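Local atomic coordinates of beta-ketoacyl-[acyl-carrier-protein] synthase FabY (Pseudomonas aeruginosa, PDB entry 4CW4), a protein that catalyses the condensation of acetyl-CoA with malonyl-ACP to give acetoacetyl-ACP, the primer that starts bacterial fatty acid synthesis. Residues H249-S252 / A253-P257; N261-P264 / T265-I268; P408-Y411 / L412-K416; D455-A458 / S459-I463; P552-A555 / E556-R560. All blocks are in the same frame, centred on the assembly; numbering follows the deposited sequence. Where two conformers were deposited one is given.

Contact 1: residues H249-S252 / A253-P257; sequences HRVS and AKQLP
Ser252 and Gln255 face each other across a tight bend in which the extended backbone of 249-252 turns, at Ala253 and Lys254, into the weakly bonded first turn of helix 255-259. Ser252 itself keeps extended angles (phi -81°, psi 166°), as an N-cap residue does, and its OG accepts from the amides after it. The result is a capping box. Ser252 OG, lodged between its own backbone N and carbonyl carbon, is 3.2 Å from Lys254 N and also takes a weaker bond from Gln255 N. In return Gln255, extended beyond CG, reaches back so that its OE1 accepts from Ser252 N at 2.9 Å; the bond is nearly straight (168°), although the donor stands well above the carbonyl plane of the amide. Val251 CG1 touches Gln255 OE1 at 3.4 Å. The other end of the Gln255 amide is used as well, since one water accepts from NE2 and donates to Arg250 O. A second water ties Ser252 O to Leu256 N. Val251 N is hydrogen-bonded to Glu323 OE2 of the second subunit, so the cap joins the loop after helix 238-243 to the start of helix 255-259 along the dimer interface.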
loop_
_atom_site.group_PDB
_atom_site.type_symbol
_atom_site.label_atom_id
_atom_site.label_comp_id
_atom_site.label_asym_id
_atom_site.label_seq_id
_atom_site.Cartn_x
_atom_site.Cartn_y
_atom_site.Cartn_z
ATOM N N HIS A 249 22.444 13.846 -10.700
ATOM C CA HIS A 249 22.906 13.885 -9.321
ATOM C C HIS A 249 22.474 12.676 -8.527
ATOM O O HIS A 249 21.766 11.791 -9.022
ATOM C CB HIS A 249 22.509 15.169 -8.609
ATOM C CG HIS A 249 21.055 15.475 -8.692
ATOM N ND1 HIS A 249 20.533 16.344 -9.630
ATOM C CD2 HIS A 249 20.008 15.064 -7.934
ATOM C CE1 HIS A 249 19.223 16.432 -9.461
ATOM N NE2 HIS A 249 18.881 15.665 -8.442
ATOM N N ARG A 250 22.987 12.627 -7.310
ATOM C CA ARG A 250 22.800 11.486 -6.446
ATOM C C ARG A 250 21.441 11.526 -5.772
ATOM O O ARG A 250 20.853 12.589 -5.591
ATOM C CB ARG A 250 23.907 11.423 -5.398
ATOM C CG ARG A 250 23.870 12.542 -4.365
ATOM C CD ARG A 250 25.070 12.437 -3.413
ATOM N NE ARG A 250 25.280 11.057 -2.963
ATOM C CZ ARG A 250 26.172 10.210 -3.478
ATOM N NH1 ARG A 250 26.984 10.580 -4.466
ATOM N NH2 ARG A 250 26.257 8.978 -2.996
ATOM N N VAL A 251 20.957 10.339 -5.415
ATOM C CA VAL A 251 19.763 10.204 -4.596
ATOM C C VAL A 251 20.065 10.645 -3.160
ATOM O O VAL A 251 21.126 10.343 -2.607
ATOM C CB VAL A 251 19.290 8.739 -4.609
ATOM C CG1 VAL A 251 18.095 8.530 -3.702
ATOM C CG2 VAL A 251 18.980 8.295 -6.027
ATOM N N SER A 252 19.125 11.356 -2.548
ATOM C CA SER A 252 19.295 11.849 -1.182
ATOM C C SER A 252 18.974 10.749 -0.187
ATOM O O SER A 252 18.378 9.736 -0.547
ATOM C CB SER A 252 18.366 13.029 -0.926
ATOM O OG SER A 252 17.076 12.567 -0.563
ATOM N N ALA A 253 19.361 10.967 1.066
ATOM C CA ALA A 253 19.144 10.014 2.145
ATOM C C ALA A 253 17.674 9.890 2.546
ATOM O O ALA A 253 17.317 8.958 3.259
ATOM C CB ALA A 253 19.974 10.414 3.374
ATOM N N LYS A 254 16.822 10.805 2.082
ATOM C CA LYS A 254 15.416 10.823 2.523
ATOM C C LYS A 254 14.395 10.471 1.424
ATOM O O LYS A 254 13.240 10.183 1.720
ATOM C CB LYS A 254 15.076 12.184 3.131
ATOM C CG LYS A 254 15.672 12.423 4.510
ATOM C CD LYS A 254 15.367 13.839 4.973
ATOM C CE LYS A 254 15.913 14.136 6.365
ATOM N NZ LYS A 254 15.661 15.563 6.736
ATOM N N GLN A 255 14.813 10.472 0.161
ATOM C CA GLN A 255 13.860 10.279 -0.932
ATOM C C GLN A 255 13.196 8.902 -0.878
ATOM O O GLN A 255 11.985 8.785 -1.087
ATOM C CB GLN A 255 14.548 10.528 -2.277
ATOM C CG GLN A 255 14.607 12.012 -2.608
ATOM C CD GLN A 255 15.774 12.403 -3.469
ATOM O OE1 GLN A 255 16.583 11.577 -3.894
ATOM N NE2 GLN A 255 15.882 13.688 -3.722
ATOM N N LEU A 256 13.973 7.858 -0.587
ATOM C CA LEU A 256 13.397 6.523 -0.518
ATOM C C LEU A 256 12.436 6.398 0.693
ATOM O O LEU A 256 11.261 6.098 0.497
ATOM C CB LEU A 256 14.482 5.424 -0.533
ATOM C CG LEU A 256 13.932 3.983 -0.543
ATOM C CD1 LEU A 256 14.788 2.985 -1.348
ATOM C CD2 LEU A 256 13.842 3.486 0.865
ATOM N N PRO A 257 12.916 6.648 1.934
ATOM C CA PRO A 257 11.978 6.390 3.035
ATOM C C PRO A 257 10.729 7.273 2.998
ATOM O O PRO A 257 9.637 6.757 3.280
ATOM C CB PRO A 257 12.827 6.610 4.296
ATOM C CG PRO A 257 14.002 7.402 3.843
ATOM C CD PRO A 257 14.258 6.996 2.431
HETATM O O HOH W 1 18.525 14.233 -5.094
HETATM O O HOH W 2 16.886 7.511 -0.004
#

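Contact 2: residues N261-P264 / T265-I268; sequences NSMP and TDFI
Ser262 and Asp266 meet at the N-terminal turn of helix 263-273, an element of the thiolase-like fold that packs beside helix 190-204 and strand 278-283. Asp266 can be followed outward. Its CB lies 3.8 Å from Ser262 O, the carbonyl that also receives Asp266 N. The first torsion (chi1 -59°) keeps CG beside the backbone N, and this turns the carboxylate back over the start of the helix, with Asp266 CG 3.3 Å from Ser262 O. There the two oxygens part company. Asp266 OD1 is hydrogen-bonded to Asn543 ND2 of the second subunit, whereas OD2 stays within the turn. A carboxylate at this end of a helix would probably be stabilised by the helix dipole. On the neighbouring flank Met263, in the conformer described, forms a Met-aromatic contact with Phe267, whose ring is met edge-to-face by both Tyr271 and His188. The sulfur approaches the ring obliquely, 69° off its normal, with Met263 SD 4.0 Å from Phe267 CE1. At the tip of the aspartate, Asp266 OD2 accepts from Ser262 OG at 2.8 Å, on its syn side and 27° out of the carboxylate plane.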
loop_
_atom_site.group_PDB
_atom_site.type_symbol
_atom_site.label_atom_id
_atom_site.label_comp_id
_atom_site.label_asym_id
_atom_site.label_seq_id
_atom_site.Cartn_x
_atom_site.Cartn_y
_atom_site.Cartn_z
ATOM N N ASN A 261 4.457 4.457 0.417
ATOM C CA ASN A 261 3.018 4.750 0.469
ATOM C C ASN A 261 2.426 4.698 1.867
ATOM O O ASN A 261 1.312 5.173 2.072
ATOM C CB ASN A 261 2.229 3.890 -0.531
ATOM C CG ASN A 261 1.740 2.595 0.058
ATOM O OD1 ASN A 261 2.464 1.879 0.750
ATOM N ND2 ASN A 261 0.486 2.282 -0.233
ATOM N N SER A 262 3.169 4.136 2.821
ATOM C CA SER A 262 2.731 4.121 4.221
ATOM C C SER A 262 3.047 5.389 4.992
ATOM O O SER A 262 2.579 5.565 6.115
ATOM C CB SER A 262 3.359 2.937 4.957
ATOM O OG SER A 262 4.784 3.054 4.963
ATOM N N MET A 263 3.851 6.269 4.411
ATOM C CA MET A 263 4.340 7.410 5.167
ATOM C C MET A 263 3.276 8.405 5.635
ATOM O O MET A 263 3.460 9.011 6.689
ATOM C CB MET A 263 5.492 8.092 4.431
ATOM C CG MET A 263 6.743 7.247 4.514
ATOM S SD MET A 263 7.561 7.462 6.132
ATOM C CE MET A 263 8.413 5.897 6.320
ATOM N N PRO A 264 2.155 8.567 4.896
ATOM C CA PRO A 264 1.087 9.404 5.460
ATOM C C PRO A 264 0.581 8.870 6.807
ATOM O O PRO A 264 0.221 9.646 7.671
ATOM C CB PRO A 264 -0.008 9.339 4.389
ATOM C CG PRO A 264 0.772 9.210 3.111
ATOM C CD PRO A 264 1.892 8.248 3.484
ATOM N N THR A 265 0.582 7.553 6.964
ATOM C CA THR A 265 0.222 6.870 8.204
ATOM C C THR A 265 1.359 6.964 9.229
ATOM O O THR A 265 1.152 7.334 10.387
ATOM C CB THR A 265 -0.017 5.371 7.897
ATOM O OG1 THR A 265 -0.911 5.279 6.783
ATOM C CG2 THR A 265 -0.569 4.647 9.119
ATOM N N ASP A 266 2.566 6.612 8.799
ATOM C CA ASP A 266 3.706 6.595 9.700
ATOM C C ASP A 266 3.961 7.971 10.316
ATOM O O ASP A 266 4.317 8.077 11.481
ATOM C CB ASP A 266 4.966 6.137 8.953
ATOM C CG ASP A 266 4.839 4.743 8.350
ATOM O OD1 ASP A 266 4.131 3.880 8.914
ATOM O OD2 ASP A 266 5.460 4.521 7.282
ATOM N N PHE A 267 3.802 9.034 9.530
ATOM C CA PHE A 267 4.028 10.381 10.047
ATOM C C PHE A 267 3.022 10.729 11.149
ATOM O O PHE A 267 3.340 11.442 12.084
ATOM C CB PHE A 267 3.955 11.421 8.923
ATOM C CG PHE A 267 5.296 11.784 8.353
ATOM C CD1 PHE A 267 6.259 10.821 8.119
ATOM C CD2 PHE A 267 5.606 13.104 8.067
ATOM C CE1 PHE A 267 7.492 11.147 7.612
ATOM C CE2 PHE A 267 6.867 13.443 7.566
ATOM C CZ PHE A 267 7.809 12.458 7.343
ATOM N N ILE A 268 1.804 10.235 11.047
ATOM C CA ILE A 268 0.823 10.515 12.093
ATOM C C ILE A 268 1.202 9.843 13.419
ATOM O O ILE A 268 1.137 10.472 14.473
ATOM C CB ILE A 268 -0.583 10.102 11.648
ATOM C CG1 ILE A 268 -1.055 11.018 10.518
ATOM C CG2 ILE A 268 -1.589 10.174 12.794
ATOM C CD1 ILE A 268 -2.262 10.489 9.794
#

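Contact 3: residues P408-Y411 / L412-K416; sequences PGNY and LTVAK
Asn410 and Thr413 cross at about a right angle in the first turn of helix 409-425, and the Asn410 amide nitrogen ND2 donates to Thr413 OG1 at 2.9 Å. The bond is bent (134°), with the hydroxyl oxygen tilted 22° from the amide plane. That is one of several bonds on this pair: ND2 is also hydrogen-bonded to Asn536 OD1 on strand 532-539, Asn410 OD1 has a weak bond from Lys538, and Thr413 OG1 is hydrogen-bonded to Ser546 OG on strand 543-550. With CG anti to the backbone N (chi1 -164°), Asn410 crosses the next turn at a slant, its ND2 3.7 Å from Val414 CG2. The segment belongs to the C-terminal domain of the ketosynthase fold, and the Asn410 side chain lies about 6 Å from that of His439, a predicted active-site residue. The backbone acceptors are served in turn. Pro408 O takes Tyr411 N at 3.0 Å and also meets the edge of the Tyr411 ring, in plane. Gly409 O takes Thr413 N at 3.1 Å and, weakly, Leu412 N, while Asn410 O takes Val414 N, and Tyr411 O accepts from Ala415 N. At the start of the helix Gly409 N is hydrogen-bonded to Asp397 OD1. Apolar contact is slighter, with Leu412 CD1 4.1 Å from Tyr411 CB. At the far end, Lys416 reaches Asp220 of the second subunit in a salt bridge.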
loop_
_atom_site.group_PDB
_atom_site.type_symbol
_atom_site.label_atom_id
_atom_site.label_comp_id
_atom_site.label_asym_id
_atom_site.label_seq_id
_atom_site.Cartn_x
_atom_site.Cartn_y
_atom_site.Cartn_z
ATOM N N PRO A 408 -17.680 -6.666 -12.458
ATOM C CA PRO A 408 -18.935 -6.920 -11.750
ATOM C C PRO A 408 -18.903 -6.833 -10.230
ATOM O O PRO A 408 -19.976 -6.923 -9.647
ATOM C CB PRO A 408 -19.300 -8.340 -12.166
ATOM C CG PRO A 408 -18.142 -8.908 -12.808
ATOM C CD PRO A 408 -17.240 -7.821 -13.251
ATOM N N GLY A 409 -17.740 -6.660 -9.611
ATOM C CA GLY A 409 -17.652 -6.678 -8.164
ATOM C C GLY A 409 -18.511 -5.621 -7.493
ATOM O O GLY A 409 -18.999 -5.812 -6.378
ATOM N N ASN A 410 -18.677 -4.477 -8.146
ATOM C CA ASN A 410 -19.432 -3.392 -7.535
ATOM C C ASN A 410 -20.932 -3.732 -7.407
ATOM O O ASN A 410 -21.609 -3.171 -6.557
ATOM C CB ASN A 410 -19.185 -2.096 -8.315
ATOM C CG ASN A 410 -19.593 -0.834 -7.574
ATOM O OD1 ASN A 410 -20.022 0.112 -8.218
ATOM N ND2 ASN A 410 -19.393 -0.774 -6.281
ATOM N N TYR A 411 -21.435 -4.694 -8.184
ATOM C CA TYR A 411 -22.800 -5.180 -7.961
ATOM C C TYR A 411 -22.924 -5.743 -6.554
ATOM O O TYR A 411 -23.887 -5.500 -5.843
ATOM C CB TYR A 411 -23.198 -6.251 -8.983
ATOM C CG TYR A 411 -23.583 -5.711 -10.341
ATOM C CD1 TYR A 411 -22.618 -5.504 -11.322
ATOM C CD2 TYR A 411 -24.910 -5.414 -10.649
ATOM C CE1 TYR A 411 -22.957 -5.009 -12.566
ATOM C CE2 TYR A 411 -25.259 -4.918 -11.899
ATOM C CZ TYR A 411 -24.267 -4.712 -12.849
ATOM O OH TYR A 411 -24.564 -4.227 -14.101
ATOM N N LEU A 412 -21.929 -6.538 -6.188
ATOM C CA LEU A 412 -21.903 -7.227 -4.909
ATOM C C LEU A 412 -21.738 -6.249 -3.744
ATOM O O LEU A 412 -22.433 -6.374 -2.736
ATOM C CB LEU A 412 -20.787 -8.264 -4.887
ATOM C CG LEU A 412 -21.064 -9.581 -5.626
ATOM C CD1 LEU A 412 -21.415 -9.394 -7.085
ATOM C CD2 LEU A 412 -19.867 -10.499 -5.494
ATOM N N THR A 413 -20.835 -5.275 -3.877
ATOM C CA THR A 413 -20.612 -4.346 -2.773
ATOM C C THR A 413 -21.851 -3.487 -2.514
ATOM O O THR A 413 -22.233 -3.284 -1.367
ATOM C CB THR A 413 -19.355 -3.453 -2.954
ATOM O OG1 THR A 413 -19.534 -2.496 -4.006
ATOM C CG2 THR A 413 -18.122 -4.291 -3.277
ATOM N N VAL A 414 -22.474 -2.975 -3.567
ATOM C CA VAL A 414 -23.651 -2.130 -3.385
ATOM C C VAL A 414 -24.824 -2.935 -2.815
ATOM O O VAL A 414 -25.483 -2.500 -1.880
ATOM C CB VAL A 414 -24.053 -1.408 -4.691
ATOM C CG1 VAL A 414 -25.313 -0.575 -4.478
ATOM C CG2 VAL A 414 -22.887 -0.515 -5.184
ATOM N N ALA A 415 -25.066 -4.117 -3.369
ATOM C CA ALA A 415 -26.154 -4.964 -2.890
ATOM C C ALA A 415 -25.958 -5.298 -1.422
ATOM O O ALA A 415 -26.897 -5.178 -0.622
ATOM C CB ALA A 415 -26.261 -6.233 -3.716
ATOM N N LYS A 416 -24.759 -5.744 -1.053
ATOM C CA LYS A 416 -24.520 -6.119 0.348
ATOM C C LYS A 416 -24.646 -4.904 1.267
ATOM O O LYS A 416 -25.134 -5.009 2.398
ATOM C CB LYS A 416 -23.143 -6.761 0.532
ATOM C CG LYS A 416 -23.004 -8.117 -0.102
ATOM C CD LYS A 416 -21.627 -8.699 0.132
ATOM C CE LYS A 416 -21.435 -9.107 1.576
ATOM N NZ LYS A 416 -20.096 -9.674 1.863
#

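Contact 4: residues D455-A458 / S459-I463; sequences DRVA and SAFGI
Val457 carries CG1 anti to its backbone N (chi1 171°), while Phe461 keeps its ring carbon CG on the backbone N side (chi1 -72°); one turn apart, the two side chains thus lie next to each other on one flank of the helix. Val457 CG1 rests against the ring at 3.8 Å from Phe461 CD2 and 4.0 Å from Phe461 CE2. The carbonyl of Val457 meets the same ring at its edge and in its plane, Val457 O lying 3.3 Å from Phe461 CD2, and it also receives Phe461 N. Beyond Phe461 the chain turns back on itself. Gly462 takes a positive phi (69°), and two bonds then reach back into the last turn: Ile463 N to Ala458 O at 2.8 Å, and Gly462 N to Ser459 O at 3.2 Å. The reversal also folds Ile463 over the helix, with its CB 4.0 Å from Ala458 CB. Asp455 OD2 forms a salt bridge with Arg516, and Arg456, in the conformer described, donates to Ile610 O of the second subunit. The paired capping bonds and an apolar seal across a left-handed glycine make this a Schellman motif, closing helix 444-461 within the beta-alpha-beta unit that leads from strand 434-437 to strand 466-469.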
loop_
_atom_site.group_PDB
_atom_site.type_symbol
_atom_site.label_atom_id
_atom_site.label_comp_id
_atom_site.label_asym_id
_atom_site.label_seq_id
_atom_site.Cartn_x
_atom_site.Cartn_y
_atom_site.Cartn_z
ATOM N N ASP A 455 -29.289 1.386 -10.313
ATOM C CA ASP A 455 -30.661 1.173 -10.749
ATOM C C ASP A 455 -31.126 -0.245 -10.440
ATOM O O ASP A 455 -32.253 -0.458 -9.977
ATOM C CB ASP A 455 -30.755 1.445 -12.244
ATOM C CG ASP A 455 -32.174 1.644 -12.714
ATOM O OD1 ASP A 455 -32.922 2.450 -12.105
ATOM O OD2 ASP A 455 -32.524 0.998 -13.717
ATOM N N ARG A 456 -30.270 -1.226 -10.671
ATOM C CA ARG A 456 -30.669 -2.611 -10.463
ATOM C C ARG A 456 -30.736 -3.004 -8.976
ATOM O O ARG A 456 -31.591 -3.802 -8.574
ATOM C CB ARG A 456 -29.751 -3.540 -11.242
ATOM C CG ARG A 456 -29.884 -3.373 -12.750
ATOM C CD ARG A 456 -29.064 -4.411 -13.481
ATOM N NE ARG A 456 -29.533 -5.752 -13.150
ATOM C CZ ARG A 456 -28.837 -6.866 -13.332
ATOM N NH1 ARG A 456 -27.618 -6.820 -13.842
ATOM N NH2 ARG A 456 -29.365 -8.030 -12.978
ATOM N N VAL A 457 -29.871 -2.429 -8.150
ATOM C CA VAL A 457 -29.977 -2.629 -6.712
ATOM C C VAL A 457 -31.228 -1.920 -6.184
ATOM O O VAL A 457 -31.963 -2.474 -5.367
ATOM C CB VAL A 457 -28.714 -2.164 -5.973
ATOM C CG1 VAL A 457 -28.920 -2.183 -4.484
ATOM C CG2 VAL A 457 -27.545 -3.050 -6.357
ATOM N N ALA A 458 -31.488 -0.705 -6.658
ATOM C CA ALA A 458 -32.723 -0.014 -6.296
ATOM C C ALA A 458 -33.943 -0.870 -6.593
ATOM O O ALA A 458 -34.862 -0.962 -5.781
ATOM C CB ALA A 458 -32.821 1.310 -7.029
ATOM N N SER A 459 -33.959 -1.497 -7.762
ATOM C CA SER A 459 -35.114 -2.279 -8.146
ATOM C C SER A 459 -35.265 -3.467 -7.199
ATOM O O SER A 459 -36.363 -3.757 -6.722
ATOM C CB SER A 459 -34.974 -2.736 -9.595
ATOM O OG SER A 459 -36.097 -3.491 -9.970
ATOM N N ALA A 460 -34.154 -4.132 -6.908
ATOM C CA ALA A 460 -34.177 -5.276 -6.008
ATOM C C ALA A 460 -34.744 -4.919 -4.635
ATOM O O ALA A 460 -35.461 -5.716 -4.039
ATOM C CB ALA A 460 -32.786 -5.883 -5.867
ATOM N N PHE A 461 -34.443 -3.722 -4.135
ATOM C CA PHE A 461 -34.865 -3.338 -2.786
ATOM C C PHE A 461 -36.107 -2.435 -2.798
ATOM O O PHE A 461 -36.517 -1.919 -1.761
ATOM C CB PHE A 461 -33.694 -2.694 -2.031
ATOM C CG PHE A 461 -32.641 -3.683 -1.631
ATOM C CD1 PHE A 461 -32.735 -4.367 -0.430
ATOM C CD2 PHE A 461 -31.570 -3.960 -2.470
ATOM C CE1 PHE A 461 -31.770 -5.296 -0.068
ATOM C CE2 PHE A 461 -30.611 -4.904 -2.112
ATOM C CZ PHE A 461 -30.719 -5.564 -0.909
ATOM N N GLY A 462 -36.706 -2.248 -3.966
ATOM C CA GLY A 462 -37.944 -1.488 -4.062
ATOM C C GLY A 462 -37.767 -0.014 -3.775
ATOM O O GLY A 462 -38.668 0.618 -3.237
ATOM N N ILE A 463 -36.615 0.539 -4.160
ATOM C CA ILE A 463 -36.331 1.953 -3.997
ATOM C C ILE A 463 -36.672 2.661 -5.297
ATOM O O ILE A 463 -36.376 2.155 -6.378
ATOM C CB ILE A 463 -34.830 2.184 -3.716
ATOM C CG1 ILE A 463 -34.367 1.270 -2.572
ATOM C CG2 ILE A 463 -34.580 3.639 -3.386
ATOM C CD1 ILE A 463 -32.857 1.333 -2.282
#

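Contact 5: residues P552-A555 / E556-R560; sequences PRIA and EKMLR
Arg553 and Lys557 lie next to each other on one face of helix 552-563, and charge is the first kind of interaction to consider. Their like-charged ends stand near each other without touching, Arg553 NH1 4.4 Å from Lys557 NZ, while the aliphatic part of the lysine approaches obliquely, Lys557 CD coming to 3.3 Å from Arg553 NH1. The Arg553 chain leaves with CG anti to the backbone N (chi1 -174°) and bends at chi3, and its NE is engaged in a salt bridge with Glu531, which probably offsets the repulsion. Glu556, whose chain is extended, forms another salt bridge with Arg575 on helix 565-590; on the way, Glu556 CB and CG each pass 3.3 Å from Pro552 O. The backbone bonds are those of a regular alpha-helix that follows strand 543-550: Glu556 N to Pro552 O at 2.8 Å, then Lys557 N to Arg553 O, Met558 N to Ile554 O and Leu559 N to Ala555 O. Proline fits at the head of such a helix because a residue in the first turn needs no amide hydrogen for an i to i-4 bond. Apolar contact is made by Ile554 CG2, which meets Met558 SD at 3.9 Å. Ile554 and Met558 both pack on helix 409-425, and Met558 and Leu559 also touch Met637 of the second subunit.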
loop_
_atom_site.group_PDB
_atom_site.type_symbol
_atom_site.label_atom_id
_atom_site.label_comp_id
_atom_site.label_asym_id
_atom_site.label_seq_id
_atom_site.Cartn_x
_atom_site.Cartn_y
_atom_site.Cartn_z
ATOM N N PRO A 552 -26.234 11.267 12.500
ATOM C CA PRO A 552 -26.247 11.467 13.951
ATOM C C PRO A 552 -27.570 11.084 14.618
ATOM O O PRO A 552 -27.537 10.507 15.710
ATOM C CB PRO A 552 -25.960 12.954 14.096
ATOM C CG PRO A 552 -25.129 13.275 12.908
ATOM C CD PRO A 552 -25.684 12.439 11.794
ATOM N N ARG A 553 -28.705 11.384 13.996
ATOM C CA ARG A 553 -29.977 11.052 14.624
ATOM C C ARG A 553 -30.104 9.553 14.853
ATOM O O ARG A 553 -30.522 9.123 15.926
ATOM C CB ARG A 553 -31.172 11.512 13.790
ATOM C CG ARG A 553 -32.499 11.306 14.515
ATOM C CD ARG A 553 -33.690 11.800 13.708
ATOM N NE ARG A 553 -34.113 10.792 12.738
ATOM C CZ ARG A 553 -34.774 9.683 13.051
ATOM N NH1 ARG A 553 -35.095 9.424 14.316
ATOM N NH2 ARG A 553 -35.111 8.825 12.092
ATOM N N ILE A 554 -29.772 8.765 13.839
ATOM C CA ILE A 554 -29.862 7.315 13.954
ATOM C C ILE A 554 -28.882 6.811 15.009
ATOM O O ILE A 554 -29.228 6.001 15.855
ATOM C CB ILE A 554 -29.619 6.633 12.597
ATOM C CG1 ILE A 554 -30.712 7.051 11.595
ATOM C CG2 ILE A 554 -29.516 5.105 12.743
ATOM C CD1 ILE A 554 -32.098 6.565 11.904
ATOM N N ALA A 555 -27.656 7.305 14.956
ATOM C CA ALA A 555 -26.628 6.880 15.889
ATOM C C ALA A 555 -27.027 7.219 17.328
ATOM O O ALA A 555 -26.849 6.404 18.229
ATOM C CB ALA A 555 -25.297 7.536 15.530
ATOM N N GLU A 556 -27.589 8.404 17.549
ATOM C CA GLU A 556 -28.035 8.782 18.878
ATOM C C GLU A 556 -29.168 7.906 19.380
ATOM O O GLU A 556 -29.172 7.522 20.542
ATOM C CB GLU A 556 -28.446 10.249 18.904
ATOM C CG GLU A 556 -27.227 11.172 18.895
ATOM C CD GLU A 556 -27.568 12.627 19.074
ATOM O OE1 GLU A 556 -28.761 12.966 19.275
ATOM O OE2 GLU A 556 -26.626 13.442 18.999
ATOM N N LYS A 557 -30.122 7.577 18.520
ATOM C CA LYS A 557 -31.184 6.646 18.916
ATOM C C LYS A 557 -30.562 5.320 19.378
ATOM O O LYS A 557 -30.955 4.752 20.385
ATOM C CB LYS A 557 -32.115 6.344 17.748
ATOM C CG LYS A 557 -33.162 7.389 17.455
ATOM C CD LYS A 557 -34.082 6.957 16.299
ATOM C CE LYS A 557 -34.723 5.591 16.557
ATOM N NZ LYS A 557 -35.772 5.236 15.554
ATOM N N MET A 558 -29.578 4.834 18.633
ATOM C CA MET A 558 -28.923 3.588 18.966
ATOM C C MET A 558 -28.186 3.657 20.305
ATOM O O MET A 558 -28.306 2.740 21.111
ATOM C CB MET A 558 -27.987 3.177 17.818
ATOM C CG MET A 558 -28.759 2.791 16.558
ATOM S SD MET A 558 -27.740 2.547 15.082
ATOM C CE MET A 558 -27.036 0.921 15.416
ATOM N N LEU A 559 -27.450 4.733 20.563
ATOM C CA LEU A 559 -26.729 4.864 21.839
ATOM C C LEU A 559 -27.697 4.991 23.012
ATOM O O LEU A 559 -27.458 4.422 24.097
ATOM C CB LEU A 559 -25.756 6.054 21.810
ATOM C CG LEU A 559 -24.307 5.679 21.436
ATOM C CD1 LEU A 559 -24.216 5.303 19.961
ATOM C CD2 LEU A 559 -23.348 6.795 21.789
ATOM N N ARG A 560 -28.788 5.726 22.799
ATOM C CA ARG A 560 -29.826 5.860 23.819
ATOM C C ARG A 560 -30.432 4.501 24.162
ATOM O O ARG A 560 -30.647 4.182 25.333
ATOM C CB ARG A 560 -30.931 6.819 23.354
ATOM C CG ARG A 560 -30.581 8.309 23.446
ATOM C CD ARG A 560 -31.667 9.177 22.801
ATOM N NE ARG A 560 -31.419 10.615 22.911
ATOM C CZ ARG A 560 -31.702 11.350 23.987
ATOM N NH1 ARG A 560 -32.224 10.788 25.072
ATOM N NH2 ARG A 560 -31.448 12.652 23.982
#

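How the contacts relate
All five contacts are local turns at or near helix ends, and all touch the second subunit. Contacts 2 and 3 are buried, contact 1 is at the surface, and contacts 4 and 5 are partly buried. Contacts 1 and 2 follow each other along the chain and touch through Pro257 O and Met263 CG; both begin helices, one with a capping box and waters, the other with a buried carboxylate. Contacts 3 and 4 pack helix 409-425 against helix 444-461 through Val414 and Val457, with centres about 12 Å apart. Contact 3 is rich in buried amide and hydroxyl bonds, contact 4 in backbone capping and apolar closure, and contact 5 in surface charges.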